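Local coordinates for protein acetylglutamate kinase (Streptococcus mutans, PDB 3L86) that probably catalyses the ATP-dependent phosphorylation of N-acetyl-L-glutamate, the second step of the route from glutamate to N-acetylornithine in arginine biosynthesis, at residues Thr99-Leu112 / Ala178-Asn190. Residues are numbered along the deposited sequence; the frame is centred on the assembly and turned at random.
With NLG (N-acetyl-L-glutamate), chain C.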
ATOM      1  N   THR A  99      -3.172   6.897  16.639  1.00  9.42           N
ATOM      2  CA  THR A  99      -2.730   8.187  16.019  1.00  8.27           C
ATOM      3  C   THR A  99      -3.551   9.373  16.526  1.00  8.64           C
ATOM      4  O   THR A  99      -4.744   9.496  16.227  1.00  9.22           O
ATOM      5  CB  THR A  99      -2.836   8.107  14.424  1.00 10.18           C
ATOM      6  OG1 THR A  99      -2.237   6.883  13.940  1.00  8.49           O
ATOM      7  CG2 THR A  99      -2.166   9.307  13.732  1.00  7.28           C
ATOM      8  N   SER A 100      -2.964  10.252  17.314  1.00  7.78           N
ATOM      9  CA  SER A 100      -3.717  11.424  17.760  1.00  7.45           C
ATOM     10  C   SER A 100      -3.758  12.485  16.675  1.00  9.57           C
ATOM     11  O   SER A 100      -2.984  12.416  15.724  1.00 10.13           O
ATOM     12  CB  SER A 100      -3.067  12.046  19.013  1.00  8.25           C
ATOM     13  OG  SER A 100      -1.864  12.719  18.663  1.00  6.72           O
ATOM     14  N   LYS A 101      -4.611  13.501  16.822  1.00  8.64           N
ATOM     15  CA  LYS A 101      -4.591  14.602  15.862  1.00 10.45           C
ATOM     16  C   LYS A 101      -3.213  15.318  15.740  1.00 10.91           C
ATOM     17  O   LYS A 101      -2.798  15.691  14.615  1.00 11.35           O
ATOM     18  CB  LYS A 101      -5.652  15.620  16.244  1.00  9.44           C
ATOM     19  CG  LYS A 101      -5.378  16.940  15.658  1.00 14.16           C
ATOM     20  CD  LYS A 101      -6.302  17.258  14.633  1.00 17.70           C
ATOM     21  CE  LYS A 101      -7.267  18.229  15.239  1.00 22.17           C
ATOM     22  NZ  LYS A 101      -7.795  19.135  14.194  1.00 24.44           N
ATOM     23  N   ASP A 102      -2.522  15.535  16.863  1.00 10.64           N
ATOM     24  CA  ASP A 102      -1.157  16.068  16.809  1.00 11.39           C
ATOM     25  C   ASP A 102      -0.206  15.101  16.055  1.00 11.51           C
ATOM     26  O   ASP A 102       0.687  15.561  15.326  1.00 12.11           O
ATOM     27  CB  ASP A 102      -0.569  16.424  18.191  1.00 12.29           C
ATOM     28  CG  ASP A 102      -1.206  17.720  18.816  1.00 13.84           C
ATOM     29  OD1 ASP A 102      -1.800  18.561  18.078  1.00 12.61           O
ATOM     30  OD2 ASP A 102      -1.168  17.840  20.074  1.00 12.40           O
ATOM     31  N   ASP A 103      -0.377  13.809  16.237  1.00 10.04           N
ATOM     32  CA  ASP A 103       0.389  12.802  15.536  1.00 10.10           C
ATOM     33  C   ASP A 103       0.342  12.898  13.981  1.00  8.84           C
ATOM     34  O   ASP A 103       1.301  12.557  13.322  1.00  9.66           O
ATOM     35  CB  ASP A 103       0.030  11.385  16.008  1.00 10.15           C
ATOM     36  CG  ASP A 103       0.524  11.067  17.442  1.00 11.62           C
ATOM     37  OD1 ASP A 103       1.419  11.693  17.978  1.00  9.09           O
ATOM     38  OD2 ASP A 103      -0.012  10.170  17.992  1.00  8.87           O
ATOM     39  N   MET A 104      -0.782  13.339  13.463  1.00  8.67           N
ATOM     40  CA  MET A 104      -1.035  13.405  12.024  1.00  8.25           C
ATOM     41  C   MET A 104      -0.060  14.358  11.334  1.00  8.09           C
ATOM     42  O   MET A 104       0.316  14.181  10.176  1.00  7.56           O
ATOM     43  CB  MET A 104      -2.497  13.843  11.739  1.00  9.02           C
ATOM     44  CG  MET A 104      -3.589  12.710  11.913  1.00  8.44           C
ATOM     45  SD  MET A 104      -3.314  11.306  10.732  1.00  7.70           S
ATOM     46  CE  MET A 104      -3.202  12.021   9.036  1.00  6.42           C
ATOM     47  N   VAL A 105       0.356  15.404  12.033  1.00  9.21           N
ATOM     48  CA  VAL A 105       1.408  16.297  11.468  1.00  7.86           C
ATOM     49  C   VAL A 105       2.675  15.471  11.137  1.00  8.42           C
ATOM     50  O   VAL A 105       3.301  15.638  10.083  1.00  8.00           O
ATOM     51  CB  VAL A 105       1.830  17.421  12.489  1.00  7.53           C
ATOM     52  CG1 VAL A 105       3.098  18.163  11.980  1.00  7.03           C
ATOM     53  CG2 VAL A 105       0.691  18.438  12.689  1.00  8.44           C
ATOM     54  N   LEU A 106       3.076  14.609  12.068  1.00  8.02           N
ATOM     55  CA  LEU A 106       4.241  13.726  11.887  1.00  7.18           C
ATOM     56  C   LEU A 106       4.021  12.691  10.770  1.00  7.44           C
ATOM     57  O   LEU A 106       4.913  12.469   9.924  1.00  5.80           O
ATOM     58  CB  LEU A 106       4.561  13.012  13.235  1.00  7.94           C
ATOM     59  CG  LEU A 106       4.837  14.016  14.384  1.00 10.78           C
ATOM     60  CD1 LEU A 106       4.945  13.334  15.787  1.00 11.26           C
ATOM     61  CD2 LEU A 106       6.130  14.656  14.038  1.00  9.44           C
ATOM     62  N   VAL A 107       2.835  12.050  10.783  1.00  8.70           N
ATOM     63  CA  VAL A 107       2.492  10.989   9.805  1.00  8.05           C
ATOM     64  C   VAL A 107       2.549  11.540   8.354  1.00  8.47           C
ATOM     65  O   VAL A 107       3.172  10.932   7.467  1.00  6.97           O
ATOM     66  CB  VAL A 107       1.118  10.291  10.134  1.00  9.02           C
ATOM     67  CG1 VAL A 107       0.628   9.331   9.005  1.00  8.04           C
ATOM     68  CG2 VAL A 107       1.145   9.498  11.492  1.00  9.03           C
ATOM     69  N   SER A 108       1.890  12.674   8.106  1.00  9.06           N
ATOM     70  CA  SER A 108       1.835  13.209   6.739  1.00  8.95           C
ATOM     71  C   SER A 108       3.185  13.725   6.283  1.00  7.65           C
ATOM     72  O   SER A 108       3.559  13.519   5.100  1.00  7.27           O
ATOM     73  CB  SER A 108       0.735  14.289   6.580  1.00 10.54           C
ATOM     74  OG  SER A 108       1.027  15.381   7.401  1.00 14.19           O
ATOM     75  N   HIS A 109       3.959  14.337   7.190  1.00  5.55           N
ATOM     76  CA  HIS A 109       5.347  14.738   6.843  1.00  6.75           C
ATOM     77  C   HIS A 109       6.242  13.527   6.456  1.00  6.15           C
ATOM     78  O   HIS A 109       6.930  13.550   5.446  1.00  5.93           O
ATOM     79  CB  HIS A 109       6.032  15.484   8.011  1.00  6.55           C
ATOM     80  CG  HIS A 109       7.498  15.702   7.808  1.00  7.72           C
ATOM     81  ND1 HIS A 109       8.016  16.305   6.668  1.00  4.69           N
ATOM     82  CD2 HIS A 109       8.560  15.421   8.605  1.00  7.12           C
ATOM     83  CE1 HIS A 109       9.340  16.344   6.767  1.00  6.63           C
ATOM     84  NE2 HIS A 109       9.693  15.829   7.935  1.00  7.15           N
ATOM     85  N   ALA A 110       6.242  12.456   7.245  1.00  5.31           N
ATOM     86  CA  ALA A 110       7.083  11.312   6.854  1.00  6.46           C
ATOM     87  C   ALA A 110       6.619  10.682   5.501  1.00  7.19           C
ATOM     88  O   ALA A 110       7.432  10.329   4.618  1.00  9.06           O
ATOM     89  CB  ALA A 110       7.096  10.262   7.993  1.00  6.24           C
ATOM     90  N   LEU A 111       5.314  10.498   5.343  1.00  7.13           N
ATOM     91  CA  LEU A 111       4.797   9.859   4.116  1.00  7.10           C
ATOM     92  C   LEU A 111       5.036  10.707   2.839  1.00  8.61           C
ATOM     93  O   LEU A 111       5.548  10.176   1.837  1.00  9.83           O
ATOM     94  CB  LEU A 111       3.301   9.540   4.270  1.00  8.21           C
ATOM     95  CG  LEU A 111       2.902   8.407   5.236  1.00  5.66           C
ATOM     96  CD1 LEU A 111       1.368   8.283   5.280  1.00  7.54           C
ATOM     97  CD2 LEU A 111       3.554   7.111   4.806  1.00  9.80           C
ATOM     98  N   LEU A 112       4.673  12.000   2.857  1.00  7.34           N
ATOM     99  CA  LEU A 112       4.827  12.868   1.685  1.00  8.63           C
ATOM    100  C   LEU A 112       6.273  13.314   1.429  1.00  8.92           C
ATOM    101  O   LEU A 112       6.748  13.264   0.285  1.00  8.26           O
ATOM    102  CB  LEU A 112       3.892  14.101   1.737  1.00  7.84           C
ATOM    103  CG  LEU A 112       2.380  13.745   1.796  1.00 11.38           C
ATOM    104  CD1 LEU A 112       1.561  14.999   2.128  1.00  9.95           C
ATOM    105  CD2 LEU A 112       1.859  13.043   0.515  1.00  8.74           C
ATOM    106  N   ALA A 178       0.286   8.197  -1.468  1.00  7.58           N
ATOM    107  CA  ALA A 178       0.577   7.902  -0.044  1.00  6.40           C
ATOM    108  C   ALA A 178      -0.651   7.345   0.694  1.00  7.00           C
ATOM    109  O   ALA A 178      -1.784   7.620   0.275  1.00  4.85           O
ATOM    110  CB  ALA A 178       1.050   9.180   0.661  1.00  4.91           C
ATOM    111  N   SER A 179      -0.426   6.644   1.832  1.00  6.24           N
ATOM    112  CA  SER A 179      -1.547   6.034   2.545  1.00  7.55           C
ATOM    113  C   SER A 179      -2.263   7.023   3.488  1.00  8.57           C
ATOM    114  O   SER A 179      -2.020   6.989   4.733  1.00  8.36           O
ATOM    115  CB  SER A 179      -1.121   4.786   3.318  1.00  7.65           C
ATOM    116  OG  SER A 179      -0.031   5.054   4.209  1.00  7.59           O
ATOM    117  N   LEU A 180      -3.080   7.890   2.877  1.00  7.22           N
ATOM    118  CA  LEU A 180      -3.818   9.000   3.536  1.00  8.09           C
ATOM    119  C   LEU A 180      -5.187   9.125   2.863  1.00  8.42           C
ATOM    120  O   LEU A 180      -5.318   8.902   1.647  1.00  8.15           O
ATOM    121  CB  LEU A 180      -3.067  10.354   3.388  1.00  8.79           C
ATOM    122  CG  LEU A 180      -1.670  10.500   4.106  1.00  9.58           C
ATOM    123  CD1 LEU A 180      -0.934  11.763   3.631  1.00  5.84           C
ATOM    124  CD2 LEU A 180      -1.729  10.485   5.689  1.00  6.25           C
ATOM    125  N   GLY A 181      -6.216   9.436   3.645  1.00  8.31           N
ATOM    126  CA  GLY A 181      -7.524   9.727   3.080  1.00  8.92           C
ATOM    127  C   GLY A 181      -8.220  10.886   3.840  1.00  8.65           C
ATOM    128  O   GLY A 181      -7.679  11.438   4.817  1.00  8.29           O
ATOM    129  N   TYR A 182      -9.421  11.236   3.418  1.00  7.97           N
ATOM    130  CA  TYR A 182     -10.111  12.402   4.023  1.00  7.81           C
ATOM    131  C   TYR A 182     -11.563  12.117   4.470  1.00  8.64           C
ATOM    132  O   TYR A 182     -12.343  11.599   3.700  1.00  8.23           O
ATOM    133  CB  TYR A 182     -10.129  13.573   3.036  1.00  7.78           C
ATOM    134  CG  TYR A 182      -8.799  14.289   2.914  1.00  8.58           C
ATOM    135  CD1 TYR A 182      -7.750  13.723   2.157  1.00 10.79           C
ATOM    136  CD2 TYR A 182      -8.593  15.528   3.521  1.00  8.90           C
ATOM    137  CE1 TYR A 182      -6.518  14.387   2.018  1.00 12.81           C
ATOM    138  CE2 TYR A 182      -7.368  16.207   3.361  1.00 12.33           C
ATOM    139  CZ  TYR A 182      -6.355  15.613   2.604  1.00 13.02           C
ATOM    140  OH  TYR A 182      -5.145  16.238   2.457  1.00 17.25           O
ATOM    141  N   SER A 183     -11.925  12.525   5.672  1.00  8.68           N
ATOM    142  CA  SER A 183     -13.303  12.331   6.193  1.00 10.04           C
ATOM    143  C   SER A 183     -14.308  13.222   5.450  1.00 10.14           C
ATOM    144  O   SER A 183     -13.903  14.235   4.824  1.00  9.14           O
ATOM    145  CB  SER A 183     -13.314  12.680   7.713  1.00  9.88           C
ATOM    146  OG  SER A 183     -13.358  14.104   7.879  1.00 12.46           O
ATOM    147  N   LYS A 184     -15.610  12.913   5.553  1.00 10.43           N
ATOM    148  CA  LYS A 184     -16.631  13.794   4.960  1.00 12.16           C
ATOM    149  C   LYS A 184     -16.487  15.255   5.451  1.00 13.25           C
ATOM    150  O   LYS A 184     -16.768  16.192   4.704  1.00 14.16           O
ATOM    151  CB  LYS A 184     -18.052  13.264   5.211  1.00 12.74           C
ATOM    152  CG  LYS A 184     -18.369  13.093   6.695  1.00 14.19           C
ATOM    153  CD  LYS A 184     -19.746  12.507   7.066  1.00 18.27           C
ATOM    154  CE  LYS A 184     -19.613  11.953   8.536  1.00 14.76           C
ATOM    155  NZ  LYS A 184     -20.797  11.322   9.062  1.00 22.02           N
ATOM    156  N   GLU A 185     -16.018  15.470   6.672  1.00 12.66           N
ATOM    157  CA  GLU A 185     -15.825  16.853   7.154  1.00 14.38           C
ATOM    158  C   GLU A 185     -14.509  17.524   6.695  1.00 14.61           C
ATOM    159  O   GLU A 185     -14.261  18.716   6.940  1.00 13.31           O
ATOM    160  CB  GLU A 185     -15.949  16.890   8.681  1.00 15.07           C
ATOM    161  CG  GLU A 185     -17.279  16.313   9.199  1.00 16.99           C
ATOM    162  CD  GLU A 185     -17.230  14.799   9.417  1.00 20.24           C
ATOM    163  OE1 GLU A 185     -16.155  14.171   9.206  1.00 16.68           O
ATOM    164  OE2 GLU A 185     -18.271  14.234   9.824  1.00 20.51           O
ATOM    165  N   GLY A 186     -13.640  16.752   6.046  1.00 13.57           N
ATOM    166  CA  GLY A 186     -12.451  17.329   5.475  1.00 13.56           C
ATOM    167  C   GLY A 186     -11.211  17.128   6.292  1.00 13.84           C
ATOM    168  O   GLY A 186     -10.166  17.731   5.993  1.00 14.15           O
ATOM    169  N   ASP A 187     -11.297  16.278   7.320  1.00 12.47           N
ATOM    170  CA  ASP A 187     -10.120  15.989   8.114  1.00 12.73           C
ATOM    171  C   ASP A 187      -9.259  14.863   7.493  1.00 10.79           C
ATOM    172  O   ASP A 187      -9.789  13.831   7.089  1.00  7.80           O
ATOM    173  CB  ASP A 187     -10.583  15.618   9.532  1.00 13.93           C
ATOM    174  CG  ASP A 187     -11.303  16.814  10.227  1.00 18.31           C
ATOM    175  OD1 ASP A 187     -12.346  16.612  10.836  1.00 13.91           O
ATOM    176  OD2 ASP A 187     -10.823  17.972  10.107  1.00 24.40           O
ATOM    177  N   MET A 188      -7.939  15.073   7.471  1.00 10.03           N
ATOM    178  CA  MET A 188      -6.970  14.067   7.048  1.00  9.75           C
ATOM    179  C   MET A 188      -6.863  12.898   8.037  1.00  8.19           C
ATOM    180  O   MET A 188      -6.699  13.141   9.216  1.00  8.02           O
ATOM    181  CB  MET A 188      -5.586  14.704   6.875  1.00  9.55           C
ATOM    182  CG  MET A 188      -4.687  13.841   5.938  1.00 13.46           C
ATOM    183  SD  MET A 188      -2.929  14.302   5.847  1.00 18.09           S
ATOM    184  CE  MET A 188      -3.016  15.715   4.804  1.00 17.58           C
ATOM    185  N   LEU A 189      -6.891  11.642   7.545  1.00  6.92           N
ATOM    186  CA  LEU A 189      -6.779  10.426   8.385  1.00  6.75           C
ATOM    187  C   LEU A 189      -5.614   9.504   7.959  1.00  6.46           C
ATOM    188  O   LEU A 189      -5.285   9.468   6.775  1.00  6.37           O
ATOM    189  CB  LEU A 189      -8.094   9.586   8.371  1.00  4.67           C
ATOM    190  CG  LEU A 189      -9.437  10.278   8.666  1.00  9.78           C
ATOM    191  CD1 LEU A 189     -10.623   9.253   8.693  1.00  8.74           C
ATOM    192  CD2 LEU A 189      -9.391  11.043   9.953  1.00  8.31           C
ATOM    193  N   ASN A 190      -5.043   8.749   8.905  1.00  5.53           N
ATOM    194  CA  ASN A 190      -3.923   7.807   8.673  1.00  6.09           C
ATOM    195  C   ASN A 190      -4.535   6.457   8.240  1.00  7.65           C
ATOM    196  O   ASN A 190      -5.350   5.894   8.998  1.00  7.29           O
ATOM    197  CB  ASN A 190      -3.053   7.688   9.967  1.00  6.28           C
ATOM    198  CG  ASN A 190      -1.966   6.607   9.883  1.00  7.43           C
ATOM    199  OD1 ASN A 190      -1.671   6.097   8.802  1.00  6.61           O
ATOM    200  ND2 ASN A 190      -1.341   6.272  11.037  1.00  3.59           N
TER
HETATM  201  CA  NLG C 247      -0.181   3.070   8.970  1.00 10.85           C
HETATM  202  C   NLG C 247      -1.259   2.820   9.861  1.00 11.88           C
HETATM  203  OXT NLG C 247      -1.203   2.105  10.868  1.00 10.26           O
HETATM  204  O   NLG C 247      -2.407   3.070   9.864  1.00 16.79           O
HETATM  205  CB  NLG C 247       0.257   3.836   7.708  1.00  9.78           C
HETATM  206  CG  NLG C 247       1.657   3.563   7.019  1.00 11.37           C
HETATM  207  CD  NLG C 247       2.111   2.152   6.450  1.00 12.44           C
HETATM  208  OE1 NLG C 247       1.259   1.326   6.296  1.00 10.49           O
HETATM  209  OE2 NLG C 247       3.285   1.840   6.189  1.00 10.57           O
HETATM  210  C7  NLG C 247       1.777   3.388  10.224  1.00  7.75           C
HETATM  211  C8  NLG C 247       2.878   2.924  10.403  1.00  2.00           C
HETATM  212  O7  NLG C 247       1.294   4.367  10.740  1.00 11.42           O
HETATM  213  N2  NLG C 247       0.954   2.831   9.422  1.00 13.50           N
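Met104, Val107, Ser108, Leu111 and Leu112, along one side of helix 101-112, pack on the antiparallel beta-hairpin formed by strands 180-182 and 188-190, whose first strand, part of 174-182, belongs to the main sheet of the amino acid kinase fold, beside the N-acetylglutamate pocket. The helix axis runs 77° to strand 188-190.

The apolar part centres on Leu180. Leu180 CD2 sits 3.8 Å from Leu111 CD1 and also meets Met104 CE, while its CD1 faces Ser108 and Leu112. Met104 is bent at its last two torsions, which folds its methyl back over strand 188-190; CE lies 3.6 Å from Leu189 C and close to Met188 CG. Further along the helix, Leu112 CD2 rests on Ala178 CB, and Leu111 CD1 touches Ser179 OG, which also lies near the substrate's CG.

The polar part belongs to Asn190, buried with Val107 CG1 against its amide carbon. Asn190 ND2 gives one N-H to N-acetylglutamate O7 (3.3 Å, 167° at the hydrogen) and the other to Thr99, just before the helix. Together the two bonds hold the amide's rotation: Thr99 OG1, also bonded to Arg97 O, accepts from Asn190 ND2 at 3.1 Å, only 12° out of the amide plane.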